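Local atomic coordinates of uncharacterized N-acetyltransferase SSO0209 (Sulfolobus solfataricus P2, PDB entry 4R3L), a protein that transfers the acetyl group of acetyl-CoA to the free N-terminal alpha-amino group of proteins, preferring those that begin with serine. Residues Ser75-Val89 against Met115-Glu127. Residues are numbered along the deposited sequence; the frame is centred on the assembly and turned at random.
Sequences SNIKQLPSLVRKGHV and MKNDYNAEEIYLE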
loop_
_atom_site.group_PDB
_atom_site.type_symbol
_atom_site.label_atom_id
_atom_site.label_comp_id
_atom_site.label_asym_id
_atom_site.label_seq_id
_atom_site.Cartn_x
_atom_site.Cartn_y
_atom_site.Cartn_z
ATOM N N SER A 75 -2.119 16.650 -7.843
ATOM C CA SER A 75 -1.743 15.438 -8.554
ATOM C C SER A 75 -0.227 15.314 -8.646
ATOM O O SER A 75 0.471 16.315 -8.794
ATOM C CB SER A 75 -2.361 15.442 -9.955
ATOM O OG SER A 75 -1.823 14.397 -10.745
ATOM N N ASN A 76 0.295 14.097 -8.537
ATOM C CA ASN A 76 1.731 13.899 -8.705
ATOM C C ASN A 76 2.015 13.262 -10.051
ATOM O O ASN A 76 3.132 12.829 -10.327
ATOM C CB ASN A 76 2.310 13.055 -7.569
ATOM C CG ASN A 76 1.487 11.834 -7.277
ATOM O OD1 ASN A 76 1.166 11.070 -8.181
ATOM N ND2 ASN A 76 1.132 11.641 -6.011
ATOM N N ILE A 77 0.985 13.214 -10.886
ATOM C CA ILE A 77 1.124 12.764 -12.260
ATOM C C ILE A 77 1.108 13.956 -13.212
ATOM O O ILE A 77 1.918 14.037 -14.134
ATOM C CB ILE A 77 0.010 11.778 -12.654
ATOM C CG1 ILE A 77 -0.014 10.597 -11.677
ATOM C CG2 ILE A 77 0.217 11.294 -14.077
ATOM C CD1 ILE A 77 -0.944 9.448 -12.086
ATOM N N LYS A 78 0.198 14.892 -12.970
ATOM C CA LYS A 78 0.023 16.034 -13.863
ATOM C C LYS A 78 1.160 17.056 -13.785
ATOM O O LYS A 78 1.662 17.375 -12.704
ATOM C CB LYS A 78 -1.312 16.718 -13.573
ATOM C CG LYS A 78 -2.488 16.054 -14.263
ATOM C CD LYS A 78 -3.814 16.615 -13.779
ATOM C CE LYS A 78 -4.975 16.004 -14.542
ATOM N NZ LYS A 78 -4.908 14.518 -14.558
ATOM N N GLN A 79 1.549 17.562 -14.954
ATOM C CA GLN A 79 2.593 18.574 -15.078
ATOM C C GLN A 79 2.214 19.864 -14.358
ATOM O O GLN A 79 3.053 20.515 -13.733
ATOM C CB GLN A 79 2.870 18.877 -16.554
ATOM C CG GLN A 79 3.414 17.706 -17.365
ATOM C CD GLN A 79 2.324 16.786 -17.882
ATOM O OE1 GLN A 79 1.138 16.993 -17.618
ATOM N NE2 GLN A 79 2.722 15.763 -18.632
ATOM N N LEU A 80 0.938 20.221 -14.459
ATOM C CA LEU A 80 0.421 21.470 -13.917
ATOM C C LEU A 80 -0.229 21.257 -12.551
ATOM O O LEU A 80 -0.816 20.197 -12.311
ATOM C CB LEU A 80 -0.595 22.060 -14.889
ATOM C CG LEU A 80 -0.871 23.557 -14.827
ATOM C CD1 LEU A 80 0.258 24.329 -15.491
ATOM C CD2 LEU A 80 -2.190 23.841 -15.498
ATOM N N PRO A 81 -0.120 22.252 -11.645
ATOM C CA PRO A 81 -0.845 22.181 -10.368
ATOM C C PRO A 81 -2.345 21.943 -10.566
ATOM O O PRO A 81 -3.073 22.835 -11.008
ATOM C CB PRO A 81 -0.577 23.551 -9.737
ATOM C CG PRO A 81 0.758 23.941 -10.276
ATOM C CD PRO A 81 0.781 23.420 -11.696
ATOM N N SER A 82 -2.781 20.728 -10.238
ATOM C CA SER A 82 -4.161 20.284 -10.437
ATOM C C SER A 82 -4.631 19.483 -9.223
ATOM O O SER A 82 -3.968 18.524 -8.831
ATOM C CB SER A 82 -4.258 19.438 -11.708
ATOM O OG SER A 82 -5.504 18.772 -11.800
ATOM N N LEU A 83 -5.760 19.870 -8.629
ATOM C CA LEU A 83 -6.261 19.203 -7.423
ATOM C C LEU A 83 -7.091 17.958 -7.730
ATOM O O LEU A 83 -8.048 18.020 -8.492
ATOM C CB LEU A 83 -7.096 20.173 -6.586
ATOM C CG LEU A 83 -6.326 21.332 -5.948
ATOM C CD1 LEU A 83 -7.285 22.406 -5.445
ATOM C CD2 LEU A 83 -5.434 20.841 -4.816
ATOM N N VAL A 84 -6.723 16.832 -7.119
ATOM C CA VAL A 84 -7.387 15.555 -7.375
ATOM C C VAL A 84 -7.551 14.733 -6.093
ATOM O O VAL A 84 -6.852 14.956 -5.101
ATOM C CB VAL A 84 -6.596 14.696 -8.396
ATOM C CG1 VAL A 84 -6.500 15.388 -9.751
ATOM C CG2 VAL A 84 -5.204 14.379 -7.860
ATOM N N ARG A 85 -8.479 13.783 -6.109
ATOM C CA ARG A 85 -8.563 12.789 -5.038
ATOM C C ARG A 85 -7.543 11.684 -5.295
ATOM O O ARG A 85 -7.455 11.165 -6.411
ATOM C CB ARG A 85 -9.967 12.189 -4.948
ATOM C CG ARG A 85 -11.058 13.213 -4.729
ATOM C CD ARG A 85 -11.419 13.315 -3.271
ATOM N NE ARG A 85 -11.868 12.036 -2.731
ATOM C CZ ARG A 85 -12.492 11.911 -1.564
ATOM N NH1 ARG A 85 -12.738 12.993 -0.840
ATOM N NH2 ARG A 85 -12.875 10.715 -1.125
ATOM N N LYS A 86 -6.770 11.332 -4.271
ATOM C CA LYS A 86 -5.664 10.395 -4.441
ATOM C C LYS A 86 -5.757 9.247 -3.445
ATOM O O LYS A 86 -6.078 9.465 -2.275
ATOM C CB LYS A 86 -4.316 11.105 -4.244
ATOM C CG LYS A 86 -4.119 12.366 -5.070
ATOM C CD LYS A 86 -2.768 13.020 -4.777
ATOM C CE LYS A 86 -2.767 13.810 -3.467
ATOM N NZ LYS A 86 -1.502 14.591 -3.334
ATOM N N GLY A 87 -5.446 8.035 -3.895
ATOM C CA GLY A 87 -5.298 6.923 -2.976
ATOM C C GLY A 87 -3.812 6.676 -2.795
ATOM O O GLY A 87 -3.048 6.701 -3.749
ATOM N N HIS A 88 -3.402 6.474 -1.554
ATOM C CA HIS A 88 -1.994 6.380 -1.219
ATOM C C HIS A 88 -1.783 5.053 -0.522
ATOM O O HIS A 88 -2.425 4.788 0.490
ATOM C CB HIS A 88 -1.615 7.569 -0.323
ATOM C CG HIS A 88 -0.157 7.666 0.016
ATOM N ND1 HIS A 88 0.348 8.689 0.783
ATOM C CD2 HIS A 88 0.899 6.884 -0.320
ATOM C CE1 HIS A 88 1.659 8.537 0.911
ATOM N NE2 HIS A 88 2.014 7.447 0.260
ATOM N N VAL A 89 -0.910 4.203 -1.051
ATOM C CA VAL A 89 -0.597 2.959 -0.353
ATOM C C VAL A 89 0.420 3.249 0.715
ATOM O O VAL A 89 1.552 3.594 0.398
ATOM C CB VAL A 89 -0.011 1.869 -1.297
ATOM C CG1 VAL A 89 0.250 0.572 -0.518
ATOM C CG2 VAL A 89 -0.936 1.624 -2.482
ATOM N N MET A 115 -10.479 2.372 -3.713
ATOM C CA MET A 115 -10.057 3.763 -3.861
ATOM C C MET A 115 -10.854 4.452 -4.975
ATOM O O MET A 115 -11.342 5.573 -4.812
ATOM C CB MET A 115 -8.566 3.843 -4.167
ATOM C CG MET A 115 -7.681 3.422 -3.020
ATOM S SD MET A 115 -5.993 3.332 -3.616
ATOM C CE MET A 115 -5.104 2.976 -2.104
ATOM N N LYS A 116 -11.006 3.762 -6.099
ATOM C CA LYS A 116 -11.768 4.312 -7.211
ATOM C C LYS A 116 -13.264 4.419 -6.911
ATOM O O LYS A 116 -13.862 5.471 -7.114
ATOM C CB LYS A 116 -11.568 3.471 -8.474
ATOM C CG LYS A 116 -12.170 4.116 -9.720
ATOM C CD LYS A 116 -11.981 3.256 -10.963
ATOM C CE LYS A 116 -12.615 1.889 -10.779
ATOM N NZ LYS A 116 -14.035 1.974 -10.309
ATOM N N ASN A 117 -13.866 3.335 -6.431
ATOM C CA ASN A 117 -15.324 3.251 -6.352
ATOM C C ASN A 117 -15.909 3.813 -5.070
ATOM O O ASN A 117 -16.976 4.431 -5.079
ATOM C CB ASN A 117 -15.779 1.799 -6.514
ATOM C CG ASN A 117 -15.622 1.299 -7.933
ATOM O OD1 ASN A 117 -15.485 2.088 -8.870
ATOM N ND2 ASN A 117 -15.643 -0.018 -8.101
ATOM N N ASP A 118 -15.209 3.591 -3.966
ATOM C CA ASP A 118 -15.675 4.036 -2.662
ATOM C C ASP A 118 -15.251 5.470 -2.363
ATOM O O ASP A 118 -15.968 6.214 -1.690
ATOM C CB ASP A 118 -15.142 3.112 -1.564
ATOM C CG ASP A 118 -15.736 1.727 -1.622
ATOM O OD1 ASP A 118 -16.959 1.626 -1.818
ATOM O OD2 ASP A 118 -14.981 0.740 -1.465
ATOM N N TYR A 119 -14.081 5.855 -2.864
ATOM C CA TYR A 119 -13.454 7.102 -2.444
ATOM C C TYR A 119 -13.191 8.078 -3.590
ATOM O O TYR A 119 -12.592 9.133 -3.378
ATOM C CB TYR A 119 -12.137 6.803 -1.721
ATOM C CG TYR A 119 -12.313 6.019 -0.437
ATOM C CD1 TYR A 119 -12.876 6.610 0.691
ATOM C CD2 TYR A 119 -11.901 4.695 -0.349
ATOM C CE1 TYR A 119 -13.038 5.895 1.865
ATOM C CE2 TYR A 119 -12.053 3.980 0.812
ATOM C CZ TYR A 119 -12.621 4.578 1.916
ATOM O OH TYR A 119 -12.773 3.851 3.073
ATOM N N ASN A 120 -13.649 7.724 -4.784
ATOM C CA ASN A 120 -13.502 8.576 -5.970
ATOM C C ASN A 120 -12.076 9.040 -6.262
ATOM O O ASN A 120 -11.860 10.152 -6.753
ATOM C CB ASN A 120 -14.416 9.792 -5.840
ATOM C CG ASN A 120 -15.877 9.416 -5.906
ATOM O OD1 ASN A 120 -16.231 8.387 -6.481
ATOM N ND2 ASN A 120 -16.735 10.247 -5.326
ATOM N N ALA A 121 -11.102 8.191 -5.954
ATOM C CA ALA A 121 -9.714 8.479 -6.284
ATOM C C ALA A 121 -9.473 8.469 -7.794
ATOM O O ALA A 121 -10.042 7.647 -8.522
ATOM C CB ALA A 121 -8.793 7.478 -5.589
ATOM N N GLU A 122 -8.619 9.377 -8.255
ATOM C CA GLU A 122 -8.294 9.504 -9.674
ATOM C C GLU A 122 -6.899 8.937 -9.953
ATOM O O GLU A 122 -6.540 8.638 -11.098
ATOM C CB GLU A 122 -8.409 10.984 -10.097
ATOM C CG GLU A 122 -7.817 11.362 -11.454
ATOM C CD GLU A 122 -6.329 11.690 -11.381
ATOM O OE1 GLU A 122 -5.818 11.916 -10.263
ATOM O OE2 GLU A 122 -5.671 11.708 -12.445
ATOM N N GLU A 123 -6.110 8.771 -8.891
ATOM C CA GLU A 123 -4.800 8.154 -9.021
ATOM C C GLU A 123 -4.458 7.360 -7.769
ATOM O O GLU A 123 -5.029 7.592 -6.710
ATOM C CB GLU A 123 -3.725 9.203 -9.288
ATOM C CG GLU A 123 -3.509 10.212 -8.163
ATOM C CD GLU A 123 -2.088 10.750 -8.160
ATOM O OE1 GLU A 123 -1.156 9.924 -8.078
ATOM O OE2 GLU A 123 -1.895 11.982 -8.255
ATOM N N ILE A 124 -3.547 6.403 -7.907
ATOM C CA ILE A 124 -3.029 5.680 -6.755
ATOM C C ILE A 124 -1.530 5.875 -6.792
ATOM O O ILE A 124 -0.935 5.869 -7.862
ATOM C CB ILE A 124 -3.399 4.166 -6.765
ATOM C CG1 ILE A 124 -2.703 3.432 -5.620
ATOM C CG2 ILE A 124 -2.990 3.496 -8.082
ATOM C CD1 ILE A 124 -3.157 1.999 -5.415
ATOM N N TYR A 125 -0.913 6.095 -5.639
ATOM C CA TYR A 125 0.533 6.172 -5.614
ATOM C C TYR A 125 1.113 5.628 -4.320
ATOM O O TYR A 125 0.389 5.316 -3.366
ATOM C CB TYR A 125 1.000 7.616 -5.822
ATOM C CG TYR A 125 0.820 8.519 -4.618
ATOM C CD1 TYR A 125 1.899 8.857 -3.814
ATOM C CD2 TYR A 125 -0.425 9.035 -4.293
ATOM C CE1 TYR A 125 1.752 9.685 -2.735
ATOM C CE2 TYR A 125 -0.584 9.876 -3.200
ATOM C CZ TYR A 125 0.507 10.192 -2.427
ATOM O OH TYR A 125 0.360 11.016 -1.340
ATOM N N LEU A 126 2.433 5.518 -4.306
ATOM C CA LEU A 126 3.145 4.942 -3.182
ATOM C C LEU A 126 4.598 5.344 -3.267
ATOM O O LEU A 126 5.046 5.863 -4.292
ATOM C CB LEU A 126 3.012 3.417 -3.184
ATOM C CG LEU A 126 3.467 2.739 -4.483
ATOM C CD1 LEU A 126 4.981 2.447 -4.533
ATOM C CD2 LEU A 126 2.673 1.469 -4.740
ATOM N N GLU A 127 5.328 5.078 -2.196
ATOM C CA GLU A 127 6.773 5.257 -2.183
ATOM C C GLU A 127 7.452 3.891 -2.064
ATOM O O GLU A 127 6.958 3.019 -1.353
ATOM C CB GLU A 127 7.188 6.168 -1.026
ATOM C CG GLU A 127 6.874 7.648 -1.224
ATOM C CD GLU A 127 5.453 8.025 -0.865
ATOM O OE1 GLU A 127 4.828 7.325 -0.040
ATOM O OE2 GLU A 127 4.959 9.043 -1.402
HETATM O O HOH W 1 4.140 4.327 0.195
#
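The imidazole of His88 and the ring of Tyr125 stack face to face, offset, their planes 20° apart and their centroids 4.1 Å apart; the side-chain amide of Asn76 stands steeply over the centre of the opposite face of Tyr125, and Lys86 CB meets that ring's edge. A chi1 of -175° places His88 CG anti to the backbone N and carries the ring over Tyr125; NE2 donates to the syn lone pair of Glu127 OE1, close to the imidazole plane (2.8 Å). His88 and Glu127 are zinc-binding residues, and Glu127 also touches coenzyme A. Replacing His88 by an alanine would probably leave this carboxylate without its imidazole partner and take away the ring stacked on Tyr125. The Glu71 carboxylate hydrogen-bonds both His88 ND1 and Tyr125 OH, probably helping to hold both rings. Glu123 OE2 accepts from Asn76 N (3.1 Å), tying the 75-82 loop, where Ser75 and Ser82 modulate loop conformations and thermostability, to the sheet. Arg85 grips Tyr119 O side-on through NE (3.1 Å) and NH2 (2.8 Å), nearly in its guanidinium plane. Backbone bonds through Gly87 and Val89 pair the parallel strands of this GNAT beta-alpha-beta crossover; Met115 of helix 103-119 sets SD against Gly87 CA, while strands 61-72 and 160-166 flank the pair.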